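Local coordinates for protein bifunctional enzyme IspD/IspF (Campylobacter jejuni, PDB 1W55) that makes 4-diphosphocytidyl-2-C-methyl-D-erythritol from CTP and methylerythritol phosphate, and separately cyclises its 2-phosphate with release of CMP, in isoprenoid precursor biosynthesis, at residues S282-L285 with L286-Y290; Q233-P236 with T237-L240; L192-K195 with E196-K199. All coordinates share one frame; numbering follows the deposited sequence.

The three contacts are local, each within one continuous stretch, and they sample both catalytic halves of this bifunctional chain. Interaction 3 belongs to the cytidylyltransferase part, where the side chain of Thr193 comes within about 5 Å of a bound CMP. Interactions 1 and 2 both lie in the cyclodiphosphate synthase part, with centres 21 Å apart and nearest atoms about 9 Å apart. There, the side chain of Met238 in interaction 2 is about 9 Å from a CMP, and that of Ser282 in interaction 1 about 11 Å from a magnesium ion. The centre of interaction 3 is 29 Å from that of interaction 1 and 49 Å from that of interaction 2.

Interaction 1: S282-L285 with L286-Y290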
# COMPACT_ATOMS: atom_id res chain seq x y z
N SER A 282 -5.90 17.44 47.34
CA SER A 282 -6.68 16.49 46.50
C SER A 282 -6.35 16.50 45.01
O SER A 282 -6.45 15.48 44.34
CB SER A 282 -8.17 16.75 46.66
OG SER A 282 -8.64 16.22 47.89
N MET A 283 -5.96 17.66 44.50
CA MET A 283 -5.56 17.81 43.11
C MET A 283 -4.20 17.13 42.86
O MET A 283 -3.94 16.64 41.76
CB MET A 283 -5.50 19.30 42.72
CG MET A 283 -6.87 19.97 42.61
SD MET A 283 -8.01 19.10 41.48
CE MET A 283 -7.52 19.77 39.86
N GLU A 284 -3.35 17.11 43.89
CA GLU A 284 -2.08 16.39 43.82
C GLU A 284 -2.34 14.89 43.87
O GLU A 284 -1.68 14.12 43.16
CB GLU A 284 -1.13 16.83 44.95
CG GLU A 284 0.21 16.09 45.01
CD GLU A 284 1.09 16.27 43.77
OE1 GLU A 284 1.07 17.35 43.13
OE2 GLU A 284 1.83 15.31 43.43
N LEU A 285 -3.31 14.48 44.69
CA LEU A 285 -3.74 13.09 44.77
C LEU A 285 -4.30 12.64 43.42
O LEU A 285 -4.00 11.54 42.96
CB LEU A 285 -4.80 12.89 45.86
CG LEU A 285 -4.43 13.17 47.32
CD1 LEU A 285 -5.58 12.80 48.24
CD2 LEU A 285 -3.17 12.42 47.74
N LEU A 286 -5.12 13.50 42.81
CA LEU A 286 -5.62 13.30 41.45
C LEU A 286 -4.49 13.11 40.44
O LEU A 286 -4.51 12.17 39.65
CB LEU A 286 -6.51 14.48 41.02
CG LEU A 286 -6.92 14.57 39.54
CD1 LEU A 286 -7.73 13.32 39.10
CD2 LEU A 286 -7.69 15.86 39.23
N LYS A 287 -3.52 14.03 40.47
CA LYS A 287 -2.38 13.96 39.55
C LYS A 287 -1.61 12.64 39.70
O LYS A 287 -1.22 12.03 38.70
CB LYS A 287 -1.45 15.15 39.78
CG LYS A 287 -0.18 15.11 38.94
CD LYS A 287 0.89 16.06 39.46
CE LYS A 287 0.67 17.50 38.97
NZ LYS A 287 1.14 17.73 37.57
N GLN A 288 -1.41 12.21 40.93
CA GLN A 288 -0.68 10.97 41.20
C GLN A 288 -1.45 9.73 40.76
O GLN A 288 -0.85 8.74 40.33
CB GLN A 288 -0.31 10.88 42.69
CG GLN A 288 0.86 11.77 43.09
CD GLN A 288 1.19 11.66 44.56
OE1 GLN A 288 1.28 10.56 45.11
NE2 GLN A 288 1.36 12.80 45.22
N ALA A 289 -2.77 9.77 40.88
CA ALA A 289 -3.62 8.68 40.40
C ALA A 289 -3.53 8.55 38.86
O ALA A 289 -3.42 7.45 38.33
CB ALA A 289 -5.06 8.90 40.83
N TYR A 290 -3.57 9.68 38.16
CA TYR A 290 -3.38 9.70 36.71
C TYR A 290 -1.98 9.21 36.30
O TYR A 290 -1.83 8.53 35.28
CB TYR A 290 -3.66 11.09 36.12
CG TYR A 290 -3.68 11.11 34.61
CD1 TYR A 290 -4.30 10.09 33.87
CD2 TYR A 290 -3.06 12.14 33.90
CE1 TYR A 290 -4.29 10.09 32.49
CE2 TYR A 290 -3.06 12.17 32.51
CZ TYR A 290 -3.68 11.14 31.81
OH TYR A 290 -3.69 11.15 30.44
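Glu284 receives the amide of Gln288 one helical turn further on, in a hydrogen bond of 3.1 Å from NE2 of Gln288 to OE2 of Glu284. The glutamate CG is anti to the backbone N (chi1 177°), and a bend at chi2 then brings the carboxylate round to the glutamine. OE2 accepts through its anti lone pair and lies close to the plane of the donating amide, while the two flat groups are turned 54° against each other. The other oxygen, OE1, sits beside the methylene chain of Lys287, 3.9 Å from its CD; the lysine ammonium leads away and is bound by the carbonyl of Thr328.

All of this runs along helix 282-295 of the IspF-type domain, whose polar side carries Glu284, Lys287 and Gln288 and whose apolar side bears Leu286. That leucine packs alongside Met283, the two side chains pointing the same way, with Leu286 CD2 4.0 Å from both SD and CE of Met283. Its CB also rests against the backbone, 3.4 Å from Met283 O. Beyond the pair, Leu286 meets Thr254 and Ile257 of helix 248-260 and Leu329 of helix 318-329.

Leu285 contributes through its backbone: its O takes the N-H of Ala289 at 3.0 Å and also the hydroxyl of Tyr270, a residue that by similarity binds the substrate and that the side chain of Gln288 touches as well. At the start of the helix, Ser282 O accepts Leu286 N at 2.8 Å. The Ser282 hydroxyl is hydrogen-bonded to Asp245 and to His251, the latter a metal ligand by similarity, which would place the serine in the second shell of that site.

Interaction 2: Q233-P236 with T237-L240; sequences QIHP and TMGL
The imidazole of His235 has the terminal methyl of Met238 over one face, in a CH-pi contact with CE 4.2 Å from the ring centroid and 17° off the ring normal. The methyl is displaced toward the rim, near CD2 and NE2. The sulfur of Met238 stands above the same ring at a greater distance, SD being 5.1 Å from the centroid. On the opposite face lies CD of the adjoining Pro236, so each face has an aliphatic group near its rim.

The chain curls round ND1, which accepts two backbone hydrogen bonds. Thr237 N approaches almost straight, at 3.3 Å from His235 ND1 with an N-H...N angle of 167°, and Met238 N comes in at 3.2 Å from the same atom along a more bent path. Both donors are tilted out of the ring plane, the second more than the first. With CG of His235 anti to the backbone N (chi1 -159°), the ring is directed at these two amides. Thr237 OG1 occupies the ring edge, in plane, 3.4 Å from His235 CE1.

Just beyond, Met238 is the centre of an inverse gamma turn, with only a weak bond from Gly239 N to Thr237 O. Its side chain also lies close to Pro312, a substrate-binding residue by similarity. The histidine thus bonds to the backbone of the turn that leads from strand 232-235, paired with strand 227-229 in a small antiparallel hairpin, into strand 238-240 at the edge of the five-stranded sheet. Met238 and Leu240 pack there on Phe221 of the neighbouring strand 210-224, and Ile234 reaches Leu227 and Leu229.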
# COMPACT_ATOMS: atom_id res chain seq x y z
N GLN A 233 -11.30 27.89 44.75
CA GLN A 233 -12.14 28.34 45.86
C GLN A 233 -13.47 28.87 45.35
O GLN A 233 -13.53 29.82 44.57
CB GLN A 233 -11.44 29.38 46.73
CG GLN A 233 -12.20 29.63 48.04
CD GLN A 233 -11.53 30.64 48.94
OE1 GLN A 233 -12.00 31.78 49.06
NE2 GLN A 233 -10.44 30.24 49.58
N ILE A 234 -14.55 28.24 45.81
CA ILE A 234 -15.91 28.57 45.37
C ILE A 234 -16.58 29.52 46.37
O ILE A 234 -17.32 30.43 46.00
CB ILE A 234 -16.75 27.26 45.25
CG1 ILE A 234 -16.03 26.19 44.39
CG2 ILE A 234 -18.15 27.55 44.73
CD1 ILE A 234 -15.41 26.69 43.09
N HIS A 235 -16.32 29.26 47.65
CA HIS A 235 -16.94 29.97 48.74
C HIS A 235 -15.96 29.99 49.90
O HIS A 235 -15.27 28.99 50.12
CB HIS A 235 -18.24 29.29 49.16
CG HIS A 235 -19.17 30.19 49.90
ND1 HIS A 235 -19.07 30.40 51.26
CD2 HIS A 235 -20.19 30.97 49.48
CE1 HIS A 235 -20.00 31.26 51.64
NE2 HIS A 235 -20.70 31.61 50.58
N PRO A 236 -15.88 31.11 50.63
CA PRO A 236 -14.91 31.24 51.73
C PRO A 236 -15.20 30.40 52.98
O PRO A 236 -14.26 30.12 53.71
CB PRO A 236 -14.94 32.75 52.06
CG PRO A 236 -16.33 33.22 51.62
CD PRO A 236 -16.67 32.35 50.43
N THR A 237 -16.45 30.00 53.21
CA THR A 237 -16.83 29.38 54.48
C THR A 237 -17.75 28.15 54.35
O THR A 237 -17.91 27.39 55.30
CB THR A 237 -17.55 30.40 55.40
OG1 THR A 237 -18.73 30.87 54.75
CG2 THR A 237 -16.72 31.68 55.62
N MET A 238 -18.38 27.99 53.19
CA MET A 238 -19.37 26.92 53.02
C MET A 238 -18.68 25.60 52.65
O MET A 238 -18.94 25.03 51.58
CB MET A 238 -20.42 27.31 51.96
CG MET A 238 -21.75 26.59 52.11
SD MET A 238 -22.83 26.72 50.63
CE MET A 238 -23.23 28.42 50.58
N GLY A 239 -17.82 25.13 53.55
CA GLY A 239 -17.00 23.96 53.27
C GLY A 239 -17.64 22.62 53.54
O GLY A 239 -18.71 22.51 54.14
N LEU A 240 -16.96 21.58 53.08
CA LEU A 240 -17.44 20.22 53.27
C LEU A 240 -16.54 19.57 54.29
O LEU A 240 -15.37 19.95 54.44
CB LEU A 240 -17.44 19.44 51.95
CG LEU A 240 -18.32 20.01 50.82
CD1 LEU A 240 -17.80 19.60 49.42
CD2 LEU A 240 -19.78 19.60 51.01

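Interaction 3: L192-K195 with E196-K199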
# COMPACT_ATOMS: atom_id res chain seq x y z
N LEU A 192 14.35 -3.22 23.12
CA LEU A 192 13.82 -1.89 23.36
C LEU A 192 14.36 -1.37 24.70
O LEU A 192 14.08 -1.91 25.77
CB LEU A 192 12.29 -1.90 23.31
CG LEU A 192 11.50 -0.66 23.77
CD1 LEU A 192 11.82 0.55 22.92
CD2 LEU A 192 10.00 -0.95 23.75
N THR A 193 15.19 -0.33 24.61
CA THR A 193 15.87 0.22 25.78
C THR A 193 15.65 1.72 25.89
O THR A 193 15.31 2.22 26.96
CB THR A 193 17.38 -0.11 25.72
OG1 THR A 193 17.56 -1.53 25.81
CG2 THR A 193 18.11 0.42 26.97
N PHE A 194 15.85 2.41 24.77
CA PHE A 194 15.73 3.86 24.70
C PHE A 194 14.47 4.22 23.92
O PHE A 194 14.04 3.48 23.04
CB PHE A 194 16.96 4.46 24.01
CG PHE A 194 18.28 3.98 24.58
CD1 PHE A 194 18.98 2.94 23.98
CD2 PHE A 194 18.82 4.58 25.72
CE1 PHE A 194 20.20 2.49 24.51
CE2 PHE A 194 20.03 4.15 26.26
CZ PHE A 194 20.73 3.10 25.65
N LYS A 195 13.90 5.37 24.25
CA LYS A 195 12.74 5.93 23.54
C LYS A 195 12.95 5.91 22.02
O LYS A 195 12.01 5.76 21.25
CB LYS A 195 12.48 7.36 24.02
CG LYS A 195 11.14 7.57 24.72
CD LYS A 195 11.12 8.86 25.55
CE LYS A 195 10.61 10.05 24.73
NZ LYS A 195 11.29 11.33 25.10
N GLU A 196 14.21 6.07 21.61
CA GLU A 196 14.58 6.15 20.20
C GLU A 196 14.56 4.79 19.51
O GLU A 196 14.51 4.73 18.28
CB GLU A 196 15.96 6.80 20.04
CG GLU A 196 16.12 8.16 20.72
CD GLU A 196 16.51 8.04 22.18
OE1 GLU A 196 17.60 7.49 22.47
OE2 GLU A 196 15.72 8.49 23.05
N ASP A 197 14.59 3.71 20.30
CA ASP A 197 14.54 2.34 19.75
C ASP A 197 13.20 1.99 19.08
O ASP A 197 13.17 1.13 18.21
CB ASP A 197 14.86 1.29 20.82
CG ASP A 197 16.28 1.39 21.33
OD1 ASP A 197 17.18 1.77 20.54
OD2 ASP A 197 16.61 1.11 22.51
N LEU A 198 12.12 2.65 19.50
CA LEU A 198 10.77 2.34 19.00
C LEU A 198 10.66 2.41 17.48
O LEU A 198 10.19 1.46 16.85
CB LEU A 198 9.71 3.26 19.64
CG LEU A 198 9.27 2.98 21.08
CD1 LEU A 198 8.35 4.09 21.58
CD2 LEU A 198 8.60 1.61 21.22
N LYS A 199 11.13 3.52 16.91
CA LYS A 199 11.13 3.73 15.47
C LYS A 199 12.11 2.83 14.72
O LYS A 199 12.06 2.75 13.49
CB LYS A 199 11.42 5.20 15.14
CG LYS A 199 10.17 6.06 15.00
CD LYS A 199 10.47 7.54 15.22
CE LYS A 199 9.20 8.32 15.60
NZ LYS A 199 9.10 8.53 17.07
O HOH W 1 11.68 5.77 18.75
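Asp197 reaches back from the last residue of a type I beta-turn, Phe194 to Asp197, to the backbone at its start, in the loop that follows strand 180-184 of the cytidylyltransferase domain. The turn is closed by the hydrogen bond from Asp197 N to Phe194 O (2.8 Å). From the backbone outward, Asp197 CB lies 3.2 Å from Phe194 O and 3.8 Å from CD1 of Leu192. CG, anti to the carbonyl carbon (chi1 -65°), stays close to the same carbonyl oxygen and carries the carboxylate back toward Thr193 and Phe194. OD1 forms a long, weak ion pair with Arg190. OD2 accepts two backbone N-H groups: Phe194 N at 2.7 Å, nearly straight (176°) and from above the carboxylate plane, and Thr193 N at 2.9 Å, through the anti lone pair. OD2 also lies 3.3 Å from Phe194 CD1.

Leu192 CD1 rests 3.8 Å from Leu198 CD2, and Thr193 CG2 sits over the centre of the Phe194 ring. That ring also makes a cation-pi contact with Lys125 of a second subunit and touches Arg16, a predicted transition-state stabiliser; Thr193 adjoins the CMP pocket.

Residues 196-199 have helical backbone angles but lack the regular bonds, and a water bridges one turn instead, accepting from Lys199 N at 3.0 Å and donating to Lys195 O.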